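Local coordinates for protein 2-oxo-1,2-dihydroquinoline 8-monooxygenase, oxygenase component (Pseudomonas putida, PDB 1Z02) that probably hydroxylates 2-oxo-1,2-dihydroquinoline at carbon 8 as the oxygenase component of a Rieske-type monooxygenase, using a [2Fe-2S] cluster and a separate mononuclear iron, at residues A79-C84 and T137-H142; I68-V73 and G146-F151; F40-Y45 and V152-F157; Q59-C64 and P435-E440. One frame throughout, in Å; residues are numbered along the deposited sequence.

Overall arrangement
The four interactions cluster in and around two three-stranded antiparallel sheets of the Rieske domain, with centres between 9 Å (interactions 1 and 2) and 17 Å (interactions 3 and 4) apart. Interaction 2 packs strand 66-73 against strand 147-152, one from each sheet. Interaction 1 joins the same two sheets through 79-84 and 137-142, and falls within the chain span bounded by interaction 2, which falls within that of interaction 3. Interaction 3 ties the start of strand 43-49 to the chain leaving strand 147-152. Interaction 4, whose segments alternate with those of interaction 3 and enclose interactions 1 and 2, brings the C-terminal tail back onto this domain, built from the first third of the chain, at strand 58-63.

Interaction 1 of 4, residues A79-C84 and T137-H142; sequences ALKDQC and TTYPVH. With FES (Fe2/s2 (inorganic) cluster), chain H.
L80 and T138 face each other across a single backbone bridge, their CA atoms 4.5 Å apart, with 79-84 and 137-142 running roughly antiparallel. On one side of the bridge Y139 N gives a nearly straight hydrogen bond to A79 O (3.0 Å, 169° at the hydrogen). On the other, K81 N donates to T137 O over 3.1 Å along a more bent path, and L80 CA adds a CH...O contact to the same oxygen. A water then accepts from A79 N and donates to Y139 O, joining the backbones where they separate.

The Y139 ring turns its edge to the peptide between L80 and K81, with CE1 3.4 Å from K81 N. Its hydroxyl meets the aliphatic part of the lysine, Y139 OH to K81 CE being 3.3 Å. The K81 chain runs straight from the backbone and bends at chi3 (-69°), crossing the tyrosine and taking NZ on to a salt bridge with D155, which also accepts from T137 OG1. At the other end of the contact, A79 CB packs on V141 CG2 at 3.6 Å.

Farther along 79-84, C84 SG binds FE2 of the cluster at 2.4 Å, and C105 SG binds the same iron. Two main-chain bonds and a lysine whose charge is probably offset by D155 therefore join the end of strand 76-81 to 137-142, three residues before this cluster ligand.

Interaction 2 of 4, residues I68-V73 and G146-F151; sequences IVLRRV and GMIFVF
L70 reaches across to I148 and V150 with a single methyl: L70 CD2 sits 4.0 Å from I148 CG2 and the same 4.0 Å from V150 CG2. Both partner methyls are branches of beta-branched side chains, and L70 and I148 run alongside each other head to tail. L70 CG stands anti to the carbonyl carbon (chi1 -58°), which together with chi2 at 82° leaves CD2 as the methyl that touches. I68 makes a looser touch, I68 CD1 to V150 CG1 at 4.4 Å.

At the other end, R72 NH1 approaches I148 CD1 to 3.9 Å. This is contact with a charged group rather than with its aliphatic stem, but the guanidinium is well occupied: NH1 forms a salt bridge with E143, NE donates to L53 O and NH2 to G75 O. Those bonds hold the group in a buried setting and probably offset its charge.

No hydrogen bond links the two segments. Their strand axes pass 10.6 Å apart at 136°, the spacing of stacked sheets rather than of neighbouring strands. V77 fills in beside L70, R72 and I148, while V150 also meets A47 and Y139. Side chains alternate along both strands. R71 leaves by the far side of its sheet for D56, and F149 and F151 leave by the far side of theirs, where both meet W44. Such face-to-face packing of two antiparallel sheets through facing, mostly aliphatic side chains is a beta sandwich, here the all-beta framework of the Rieske domain.

Interaction 3 of 4, residues F40-Y45 and V152-F157; sequences FINHWY and VREDDF
A G1 beta bulge opens strand 43-49, where N42 and H43 both face V152. V152 O accepts from N42 N at 2.7 Å, and takes a weak bond from H43 N at 3.4 Å; V152 N returns a weak bond to H43 O. N42 takes the left-handed backbone conformation (phi 72°) found at the first position of this bulge.

Just before the bulge, I41 lies along the V152-E154 backbone. I41 CG1 is 3.5 Å from V152 O, and CD1 rests on the R153 carbonyl carbon. I41 CG1 stands anti to the backbone N (chi1 -161°), placing I41 CG2 in the crowded position between N and the carbonyl carbon, 3.5 Å from E154 CG. An alanine at I41 would remove all three of these carbons and is likely to open a gap over the R153 carbonyl and set the E154 chain freer to turn.

The bulge ends the pairing of strand 43-49 with 147-152, the central strand of the sheet. Beyond it the chain folds into a type I turn from E154 to F157, held by F157 N to E154 O at 3.1 Å. This turn sets the F157 ring with one face toward N42 CB, the asparagine amide inclined 34° to the ring. Farther along the strand, V152 CG2 meets Y45 CD1 at 3.9 Å, with the tyrosine crossing the valine roughly at right angles. Y45 OH donates to a lone pair of F40 O at 2.7 Å.

Interaction 4 of 4, residues Q59-C64 and P435-E440; sequences QGIQIC and PGYKVE
Q59, G60 and I61, on edge strand 58-63 of a three-stranded Rieske-domain sheet, receive the C-terminal tail, which lies along them without forming a strand. Among the direct hydrogen bonds, V439 N meets G60 O nearly straight at 2.9 Å. G60 O also takes Q59 NE2 from the opposite face of its plane, at 3.3 Å. A bend at chi2 (71°) folds the glutamine back over its own strand for this bond, and NE2 adds a weak one to V439 O.

The apolar contacts centre on Y437, whose side chain lies alongside I61 and points the same way, with CZ 3.6 Å from I61 CB and OH 3.4 Å from I61 CD1. The ring presents its edge to the next residue, Y437 CE1 standing 3.4 Å from Q62 O; this oxygen and Q62 N are buried with no polar partner. The hydroxyl goes on to A47 O, tying the tail to strand 43-49 as well. An alanine in place of Y437 would probably leave A47 O without this donor and open a gap beside I61. V439 CG2 packs against the G60 backbone, 3.4 Å from G60 O, where glycine has no side chain to intervene.

Charge and water make up the rest. K438 bends at chi3 and takes NZ to a salt bridge with E52, its CE passing the Q59 amide. One water accepts from Q59 NE2 and donates to V439 O at 2.8 Å; another donates to Q59 OE1 at 2.6 Å.

Interaction 1 of 4, residues A79-C84 and T137-H142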
# COMPACT_ATOMS: atom_id res chain seq x y z
N ALA A 79 5.39 -10.84 -30.24
CA ALA A 79 5.40 -10.06 -29.00
C ALA A 79 5.57 -8.58 -29.31
O ALA A 79 6.41 -8.22 -30.13
CB ALA A 79 6.52 -10.55 -28.10
N LEU A 80 4.76 -7.74 -28.67
CA LEU A 80 4.79 -6.28 -28.83
C LEU A 80 4.68 -5.67 -27.44
O LEU A 80 4.42 -6.37 -26.45
CB LEU A 80 3.61 -5.79 -29.68
CG LEU A 80 3.51 -6.13 -31.16
CD1 LEU A 80 3.25 -7.62 -31.32
CD2 LEU A 80 2.37 -5.33 -31.80
N LYS A 81 4.89 -4.36 -27.35
CA LYS A 81 4.78 -3.70 -26.06
C LYS A 81 3.30 -3.57 -25.73
O LYS A 81 2.52 -3.08 -26.54
CB LYS A 81 5.42 -2.31 -26.08
CG LYS A 81 5.41 -1.65 -24.72
CD LYS A 81 5.96 -0.23 -24.80
CE LYS A 81 7.46 -0.21 -25.09
NZ LYS A 81 8.00 1.18 -25.07
N ASP A 82 2.93 -4.01 -24.53
CA ASP A 82 1.53 -3.98 -24.09
C ASP A 82 1.15 -2.57 -23.64
O ASP A 82 0.83 -2.34 -22.47
CB ASP A 82 1.35 -4.97 -22.94
CG ASP A 82 -0.11 -5.34 -22.71
OD1 ASP A 82 -0.39 -5.99 -21.68
OD2 ASP A 82 -0.96 -4.99 -23.56
N GLN A 83 1.17 -1.64 -24.59
CA GLN A 83 0.84 -0.23 -24.31
C GLN A 83 0.43 0.50 -25.58
O GLN A 83 1.24 0.72 -26.47
CB GLN A 83 2.05 0.49 -23.70
CG GLN A 83 1.78 1.97 -23.38
CD GLN A 83 3.06 2.74 -23.11
OE1 GLN A 83 3.89 2.94 -24.01
NE2 GLN A 83 3.24 3.18 -21.87
N CYS A 84 -0.84 0.88 -25.65
CA CYS A 84 -1.34 1.60 -26.81
C CYS A 84 -0.74 2.99 -26.82
O CYS A 84 -0.68 3.64 -25.77
CB CYS A 84 -2.86 1.69 -26.75
SG CYS A 84 -3.57 2.51 -28.21
N THR A 137 6.87 -0.94 -29.90
CA THR A 137 8.07 -1.76 -29.94
C THR A 137 7.76 -3.24 -30.18
O THR A 137 6.74 -3.76 -29.71
CB THR A 137 8.85 -1.64 -28.60
OG1 THR A 137 9.06 -0.26 -28.29
CG2 THR A 137 10.21 -2.35 -28.70
N THR A 138 8.64 -3.92 -30.91
CA THR A 138 8.48 -5.35 -31.16
C THR A 138 9.55 -6.07 -30.37
O THR A 138 10.64 -5.55 -30.17
CB THR A 138 8.69 -5.73 -32.66
OG1 THR A 138 10.03 -5.43 -33.04
CG2 THR A 138 7.72 -4.97 -33.55
N TYR A 139 9.24 -7.28 -29.91
CA TYR A 139 10.21 -8.07 -29.16
C TYR A 139 10.41 -9.42 -29.84
O TYR A 139 9.46 -10.19 -30.01
CB TYR A 139 9.74 -8.25 -27.72
CG TYR A 139 9.51 -6.93 -27.02
CD1 TYR A 139 8.24 -6.37 -26.95
CD2 TYR A 139 10.59 -6.21 -26.52
CE1 TYR A 139 8.05 -5.11 -26.40
CE2 TYR A 139 10.40 -4.94 -25.96
CZ TYR A 139 9.13 -4.41 -25.91
OH TYR A 139 8.95 -3.16 -25.37
N PRO A 140 11.65 -9.72 -30.24
CA PRO A 140 11.94 -10.99 -30.90
C PRO A 140 11.51 -12.18 -30.06
O PRO A 140 11.75 -12.21 -28.86
CB PRO A 140 13.46 -10.95 -31.09
CG PRO A 140 13.75 -9.51 -31.23
CD PRO A 140 12.86 -8.88 -30.17
N VAL A 141 10.88 -13.16 -30.70
CA VAL A 141 10.43 -14.35 -30.01
C VAL A 141 11.11 -15.59 -30.54
O VAL A 141 11.32 -15.74 -31.75
CB VAL A 141 8.91 -14.56 -30.17
CG1 VAL A 141 8.49 -15.88 -29.54
CG2 VAL A 141 8.16 -13.40 -29.53
N HIS A 142 11.46 -16.49 -29.63
CA HIS A 142 12.08 -17.75 -30.00
C HIS A 142 11.43 -18.84 -29.15
O HIS A 142 11.75 -19.00 -27.97
CB HIS A 142 13.58 -17.71 -29.76
CG HIS A 142 14.29 -18.94 -30.24
ND1 HIS A 142 15.61 -18.94 -30.61
CD2 HIS A 142 13.87 -20.21 -30.39
CE1 HIS A 142 15.96 -20.16 -30.98
NE2 HIS A 142 14.92 -20.95 -30.85
FE1 FES H . -7.32 4.86 -27.75
FE2 FES H . -5.88 2.67 -27.45
S1 FES H . -6.94 3.31 -29.22
S2 FES H . -6.30 4.14 -25.86
O HOH W 1 7.66 -11.01 -32.03
O HOH W 2 6.18 1.29 -27.84

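Interaction 2 of 4, residues I68-V73 and G146-F151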
# COMPACT_ATOMS: atom_id res chain seq x y z
N ILE A 68 4.53 -6.39 -21.95
CA ILE A 68 4.58 -7.11 -23.22
C ILE A 68 3.31 -7.94 -23.45
O ILE A 68 2.80 -8.58 -22.54
CB ILE A 68 5.79 -8.08 -23.23
CG1 ILE A 68 7.09 -7.28 -23.06
CG2 ILE A 68 5.82 -8.87 -24.53
CD1 ILE A 68 8.34 -8.14 -22.82
N VAL A 69 2.82 -7.92 -24.68
CA VAL A 69 1.64 -8.69 -25.04
C VAL A 69 2.03 -9.67 -26.14
O VAL A 69 2.75 -9.32 -27.08
CB VAL A 69 0.50 -7.77 -25.52
CG1 VAL A 69 0.96 -6.94 -26.71
CG2 VAL A 69 -0.74 -8.60 -25.87
N LEU A 70 1.58 -10.92 -26.00
CA LEU A 70 1.90 -11.95 -26.98
C LEU A 70 0.64 -12.55 -27.60
O LEU A 70 -0.41 -12.64 -26.96
CB LEU A 70 2.72 -13.09 -26.35
CG LEU A 70 4.06 -12.80 -25.66
CD1 LEU A 70 3.82 -12.31 -24.25
CD2 LEU A 70 4.88 -14.06 -25.64
N ARG A 71 0.76 -12.96 -28.86
CA ARG A 71 -0.34 -13.58 -29.57
C ARG A 71 0.19 -14.64 -30.52
O ARG A 71 1.22 -14.43 -31.17
CB ARG A 71 -1.14 -12.55 -30.38
CG ARG A 71 -2.32 -13.19 -31.14
CD ARG A 71 -2.93 -12.27 -32.18
NE ARG A 71 -4.04 -12.93 -32.86
CZ ARG A 71 -4.55 -12.54 -34.03
NH1 ARG A 71 -5.56 -13.20 -34.57
NH2 ARG A 71 -4.05 -11.49 -34.66
N ARG A 72 -0.49 -15.77 -30.60
CA ARG A 72 -0.06 -16.82 -31.52
C ARG A 72 -0.98 -16.82 -32.73
O ARG A 72 -2.20 -16.92 -32.59
CB ARG A 72 -0.12 -18.20 -30.86
CG ARG A 72 0.37 -19.33 -31.78
CD ARG A 72 0.07 -20.71 -31.21
NE ARG A 72 0.73 -20.97 -29.93
CZ ARG A 72 2.03 -21.21 -29.79
NH1 ARG A 72 2.54 -21.42 -28.58
NH2 ARG A 72 2.83 -21.26 -30.85
N VAL A 73 -0.40 -16.68 -33.92
CA VAL A 73 -1.18 -16.68 -35.14
C VAL A 73 -0.55 -17.63 -36.15
O VAL A 73 0.63 -17.49 -36.49
CB VAL A 73 -1.26 -15.28 -35.77
CG1 VAL A 73 -2.16 -15.32 -36.99
CG2 VAL A 73 -1.81 -14.31 -34.77
N GLY A 146 8.32 -26.37 -25.99
CA GLY A 146 7.42 -25.99 -24.92
C GLY A 146 7.71 -24.68 -24.21
O GLY A 146 6.96 -24.29 -23.30
N MET A 147 8.78 -24.00 -24.61
CA MET A 147 9.19 -22.73 -24.00
C MET A 147 9.13 -21.57 -24.99
O MET A 147 9.62 -21.68 -26.12
CB MET A 147 10.63 -22.82 -23.50
CG MET A 147 10.89 -23.77 -22.36
SD MET A 147 10.24 -23.18 -20.81
CE MET A 147 11.46 -21.91 -20.37
N ILE A 148 8.54 -20.46 -24.56
CA ILE A 148 8.46 -19.27 -25.39
C ILE A 148 9.38 -18.20 -24.81
O ILE A 148 9.07 -17.61 -23.77
CB ILE A 148 7.02 -18.69 -25.43
CG1 ILE A 148 6.07 -19.67 -26.12
CG2 ILE A 148 7.01 -17.36 -26.20
CD1 ILE A 148 4.64 -19.19 -26.22
N PHE A 149 10.52 -17.96 -25.46
CA PHE A 149 11.46 -16.94 -24.99
C PHE A 149 11.25 -15.64 -25.74
O PHE A 149 10.93 -15.64 -26.93
CB PHE A 149 12.92 -17.39 -25.17
CG PHE A 149 13.29 -18.61 -24.37
CD1 PHE A 149 13.07 -19.89 -24.88
CD2 PHE A 149 13.86 -18.48 -23.11
CE1 PHE A 149 13.42 -21.03 -24.13
CE2 PHE A 149 14.21 -19.59 -22.36
CZ PHE A 149 13.99 -20.87 -22.87
N VAL A 150 11.42 -14.52 -25.04
CA VAL A 150 11.26 -13.21 -25.65
C VAL A 150 12.51 -12.40 -25.36
O VAL A 150 13.07 -12.49 -24.27
CB VAL A 150 10.03 -12.45 -25.08
CG1 VAL A 150 9.92 -11.09 -25.71
CG2 VAL A 150 8.77 -13.24 -25.35
N PHE A 151 12.95 -11.62 -26.35
CA PHE A 151 14.12 -10.78 -26.18
C PHE A 151 13.62 -9.41 -25.73
O PHE A 151 13.18 -8.59 -26.56
CB PHE A 151 14.88 -10.64 -27.50
CG PHE A 151 16.19 -9.90 -27.38
CD1 PHE A 151 17.27 -10.49 -26.73
CD2 PHE A 151 16.33 -8.62 -27.89
CE1 PHE A 151 18.47 -9.80 -26.58
CE2 PHE A 151 17.54 -7.92 -27.74
CZ PHE A 151 18.60 -8.51 -27.09

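Interaction 3 of 4, residues F40-Y45 and V152-F157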
# COMPACT_ATOMS: atom_id res chain seq x y z
N PHE A 40 18.48 -6.56 -16.04
CA PHE A 40 19.36 -6.31 -17.18
C PHE A 40 18.49 -6.40 -18.43
O PHE A 40 17.85 -7.42 -18.68
CB PHE A 40 20.48 -7.36 -17.23
CG PHE A 40 21.50 -7.20 -16.13
CD1 PHE A 40 21.83 -8.27 -15.31
CD2 PHE A 40 22.14 -5.98 -15.92
CE1 PHE A 40 22.77 -8.14 -14.30
CE2 PHE A 40 23.10 -5.84 -14.90
CZ PHE A 40 23.41 -6.92 -14.09
N ILE A 41 18.45 -5.32 -19.20
CA ILE A 41 17.62 -5.30 -20.40
C ILE A 41 18.46 -5.67 -21.62
O ILE A 41 19.69 -5.66 -21.55
CB ILE A 41 16.96 -3.91 -20.57
CG1 ILE A 41 15.76 -4.01 -21.52
CG2 ILE A 41 17.98 -2.90 -21.07
CD1 ILE A 41 14.89 -2.78 -21.52
N ASN A 42 17.80 -6.00 -22.72
CA ASN A 42 18.45 -6.42 -23.95
C ASN A 42 19.01 -7.83 -23.74
O ASN A 42 20.17 -8.10 -24.07
CB ASN A 42 19.58 -5.45 -24.33
CG ASN A 42 19.07 -4.06 -24.64
OD1 ASN A 42 19.78 -3.08 -24.45
ND2 ASN A 42 17.85 -3.98 -25.12
N HIS A 43 18.17 -8.70 -23.19
CA HIS A 43 18.51 -10.10 -22.92
C HIS A 43 17.30 -10.98 -23.18
O HIS A 43 16.17 -10.49 -23.23
CB HIS A 43 18.96 -10.28 -21.46
CG HIS A 43 20.40 -9.96 -21.21
ND1 HIS A 43 20.83 -8.71 -20.80
CD2 HIS A 43 21.51 -10.73 -21.30
CE1 HIS A 43 22.14 -8.73 -20.64
NE2 HIS A 43 22.58 -9.94 -20.94
N TRP A 44 17.54 -12.28 -23.36
CA TRP A 44 16.45 -13.23 -23.60
C TRP A 44 15.91 -13.72 -22.26
O TRP A 44 16.68 -13.97 -21.33
CB TRP A 44 16.92 -14.45 -24.42
CG TRP A 44 17.19 -14.19 -25.88
CD1 TRP A 44 18.38 -13.84 -26.44
CD2 TRP A 44 16.24 -14.28 -26.95
NE1 TRP A 44 18.23 -13.69 -27.81
CE2 TRP A 44 16.93 -13.95 -28.14
CE3 TRP A 44 14.88 -14.59 -27.02
CZ2 TRP A 44 16.30 -13.94 -29.39
CZ3 TRP A 44 14.25 -14.58 -28.27
CH2 TRP A 44 14.97 -14.25 -29.43
N TYR A 45 14.59 -13.85 -22.16
CA TYR A 45 13.95 -14.33 -20.94
C TYR A 45 12.79 -15.24 -21.32
O TYR A 45 12.21 -15.10 -22.40
CB TYR A 45 13.36 -13.18 -20.11
CG TYR A 45 14.35 -12.27 -19.44
CD1 TYR A 45 14.74 -11.08 -20.04
CD2 TYR A 45 14.89 -12.60 -18.20
CE1 TYR A 45 15.64 -10.23 -19.41
CE2 TYR A 45 15.80 -11.77 -17.56
CZ TYR A 45 16.18 -10.58 -18.18
OH TYR A 45 17.08 -9.74 -17.57
N VAL A 152 13.66 -9.17 -24.42
CA VAL A 152 13.20 -7.91 -23.85
C VAL A 152 14.28 -6.85 -24.06
O VAL A 152 15.35 -6.91 -23.45
CB VAL A 152 12.89 -8.07 -22.34
CG1 VAL A 152 12.20 -6.81 -21.80
CG2 VAL A 152 12.02 -9.30 -22.13
N ARG A 153 13.99 -5.88 -24.92
CA ARG A 153 14.96 -4.84 -25.25
C ARG A 153 14.44 -3.42 -25.11
O ARG A 153 13.23 -3.19 -25.00
CB ARG A 153 15.42 -5.05 -26.70
CG ARG A 153 14.26 -5.08 -27.68
CD ARG A 153 14.71 -4.98 -29.12
NE ARG A 153 13.58 -5.09 -30.04
CZ ARG A 153 13.70 -5.09 -31.37
NH1 ARG A 153 12.62 -5.20 -32.13
NH2 ARG A 153 14.90 -4.97 -31.92
N GLU A 154 15.36 -2.47 -25.11
CA GLU A 154 15.00 -1.06 -25.03
C GLU A 154 14.43 -0.70 -26.40
O GLU A 154 14.74 -1.36 -27.40
CB GLU A 154 16.24 -0.19 -24.78
CG GLU A 154 17.14 -0.66 -23.66
CD GLU A 154 18.40 0.17 -23.56
OE1 GLU A 154 18.36 1.26 -22.95
OE2 GLU A 154 19.44 -0.26 -24.11
N ASP A 155 13.61 0.34 -26.44
CA ASP A 155 12.97 0.79 -27.68
C ASP A 155 13.92 1.00 -28.84
O ASP A 155 13.57 0.76 -30.00
CB ASP A 155 12.20 2.09 -27.43
CG ASP A 155 11.01 1.90 -26.52
OD1 ASP A 155 10.42 2.91 -26.10
OD2 ASP A 155 10.64 0.75 -26.22
N ASP A 156 15.14 1.45 -28.55
CA ASP A 156 16.11 1.73 -29.60
C ASP A 156 17.16 0.66 -29.92
O ASP A 156 18.08 0.91 -30.71
CB ASP A 156 16.82 3.06 -29.31
CG ASP A 156 17.57 3.05 -27.98
OD1 ASP A 156 18.16 4.10 -27.62
OD2 ASP A 156 17.56 2.01 -27.29
N PHE A 157 17.05 -0.52 -29.32
CA PHE A 157 18.01 -1.59 -29.60
C PHE A 157 17.74 -2.13 -31.01
O PHE A 157 16.67 -2.67 -31.29
CB PHE A 157 17.86 -2.71 -28.56
CG PHE A 157 19.02 -3.68 -28.54
CD1 PHE A 157 20.16 -3.41 -27.78
CD2 PHE A 157 18.97 -4.84 -29.30
CE1 PHE A 157 21.24 -4.30 -27.78
CE2 PHE A 157 20.05 -5.73 -29.30
CZ PHE A 157 21.18 -5.46 -28.54

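Interaction 4 of 4, residues Q59-C64 and P435-E440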
# COMPACT_ATOMS: atom_id res chain seq x y z
N GLN A 59 -1.97 -12.82 -24.53
CA GLN A 59 -1.61 -12.77 -23.12
C GLN A 59 -0.61 -11.66 -22.81
O GLN A 59 0.39 -11.50 -23.51
CB GLN A 59 -1.02 -14.11 -22.68
CG GLN A 59 -0.61 -14.15 -21.22
CD GLN A 59 -1.81 -14.18 -20.29
OE1 GLN A 59 -2.62 -15.11 -20.33
NE2 GLN A 59 -1.92 -13.17 -19.43
N GLY A 60 -0.87 -10.90 -21.75
CA GLY A 60 0.03 -9.83 -21.37
C GLY A 60 0.87 -10.21 -20.16
O GLY A 60 0.38 -10.88 -19.24
N ILE A 61 2.13 -9.79 -20.16
CA ILE A 61 3.07 -10.05 -19.07
C ILE A 61 3.91 -8.79 -18.85
O ILE A 61 3.67 -7.75 -19.49
CB ILE A 61 4.04 -11.22 -19.40
CG1 ILE A 61 4.85 -10.89 -20.66
CG2 ILE A 61 3.26 -12.49 -19.61
CD1 ILE A 61 5.79 -12.00 -21.09
N GLN A 62 4.87 -8.86 -17.95
CA GLN A 62 5.75 -7.73 -17.68
C GLN A 62 7.12 -8.26 -17.28
O GLN A 62 7.24 -9.07 -16.35
CB GLN A 62 5.19 -6.83 -16.57
CG GLN A 62 5.91 -5.48 -16.49
CD GLN A 62 5.36 -4.54 -15.43
OE1 GLN A 62 5.64 -3.34 -15.46
NE2 GLN A 62 4.60 -5.07 -14.49
N ILE A 63 8.16 -7.81 -17.99
CA ILE A 63 9.53 -8.22 -17.74
C ILE A 63 10.45 -7.00 -17.78
O ILE A 63 10.37 -6.18 -18.70
CB ILE A 63 10.01 -9.25 -18.80
CG1 ILE A 63 9.17 -10.52 -18.71
CG2 ILE A 63 11.49 -9.58 -18.56
CD1 ILE A 63 9.44 -11.52 -19.82
N CYS A 64 11.32 -6.88 -16.78
CA CYS A 64 12.22 -5.72 -16.67
C CYS A 64 11.43 -4.42 -16.71
O CYS A 64 11.91 -3.42 -17.25
CB CYS A 64 13.27 -5.72 -17.79
SG CYS A 64 14.56 -7.00 -17.58
N PRO A 435 0.50 -9.31 -5.64
CA PRO A 435 1.20 -8.76 -6.79
C PRO A 435 1.39 -9.94 -7.76
O PRO A 435 1.61 -11.06 -7.31
CB PRO A 435 2.52 -8.29 -6.19
CG PRO A 435 2.10 -7.81 -4.84
CD PRO A 435 1.16 -8.91 -4.38
N GLY A 436 1.28 -9.69 -9.06
CA GLY A 436 1.40 -10.79 -10.00
C GLY A 436 2.27 -10.62 -11.23
O GLY A 436 3.16 -9.77 -11.28
N TYR A 437 1.99 -11.44 -12.25
CA TYR A 437 2.77 -11.43 -13.49
C TYR A 437 1.89 -11.39 -14.73
O TYR A 437 2.03 -10.50 -15.58
CB TYR A 437 3.66 -12.67 -13.49
CG TYR A 437 4.43 -12.91 -14.78
CD1 TYR A 437 5.38 -12.00 -15.23
CD2 TYR A 437 4.20 -14.07 -15.52
CE1 TYR A 437 6.09 -12.24 -16.41
CE2 TYR A 437 4.91 -14.31 -16.68
CZ TYR A 437 5.85 -13.40 -17.12
OH TYR A 437 6.56 -13.68 -18.27
N LYS A 438 0.98 -12.36 -14.85
CA LYS A 438 0.08 -12.43 -16.00
C LYS A 438 -1.06 -11.41 -15.86
O LYS A 438 -1.77 -11.40 -14.86
CB LYS A 438 -0.48 -13.85 -16.13
CG LYS A 438 0.61 -14.88 -16.39
CD LYS A 438 0.10 -16.32 -16.30
CE LYS A 438 -0.66 -16.74 -17.54
NZ LYS A 438 -0.98 -18.21 -17.49
N VAL A 439 -1.21 -10.56 -16.87
CA VAL A 439 -2.25 -9.55 -16.85
C VAL A 439 -3.64 -10.18 -16.87
O VAL A 439 -3.93 -11.04 -17.70
CB VAL A 439 -2.12 -8.58 -18.05
CG1 VAL A 439 -3.23 -7.55 -18.02
CG2 VAL A 439 -0.77 -7.89 -18.00
N GLU A 440 -4.49 -9.74 -15.93
CA GLU A 440 -5.85 -10.25 -15.81
C GLU A 440 -6.69 -9.65 -16.94
O GLU A 440 -6.61 -8.45 -17.22
CB GLU A 440 -6.44 -9.84 -14.46
CG GLU A 440 -7.51 -10.80 -13.95
CD GLU A 440 -8.17 -10.31 -12.68
OE1 GLU A 440 -8.89 -11.10 -12.03
OE2 GLU A 440 -7.97 -9.13 -12.33
O HOH W 3 -2.07 -17.63 -20.69
O HOH W 4 -4.52 -13.76 -17.76
O HOH W 5 -3.57 -10.87 -20.53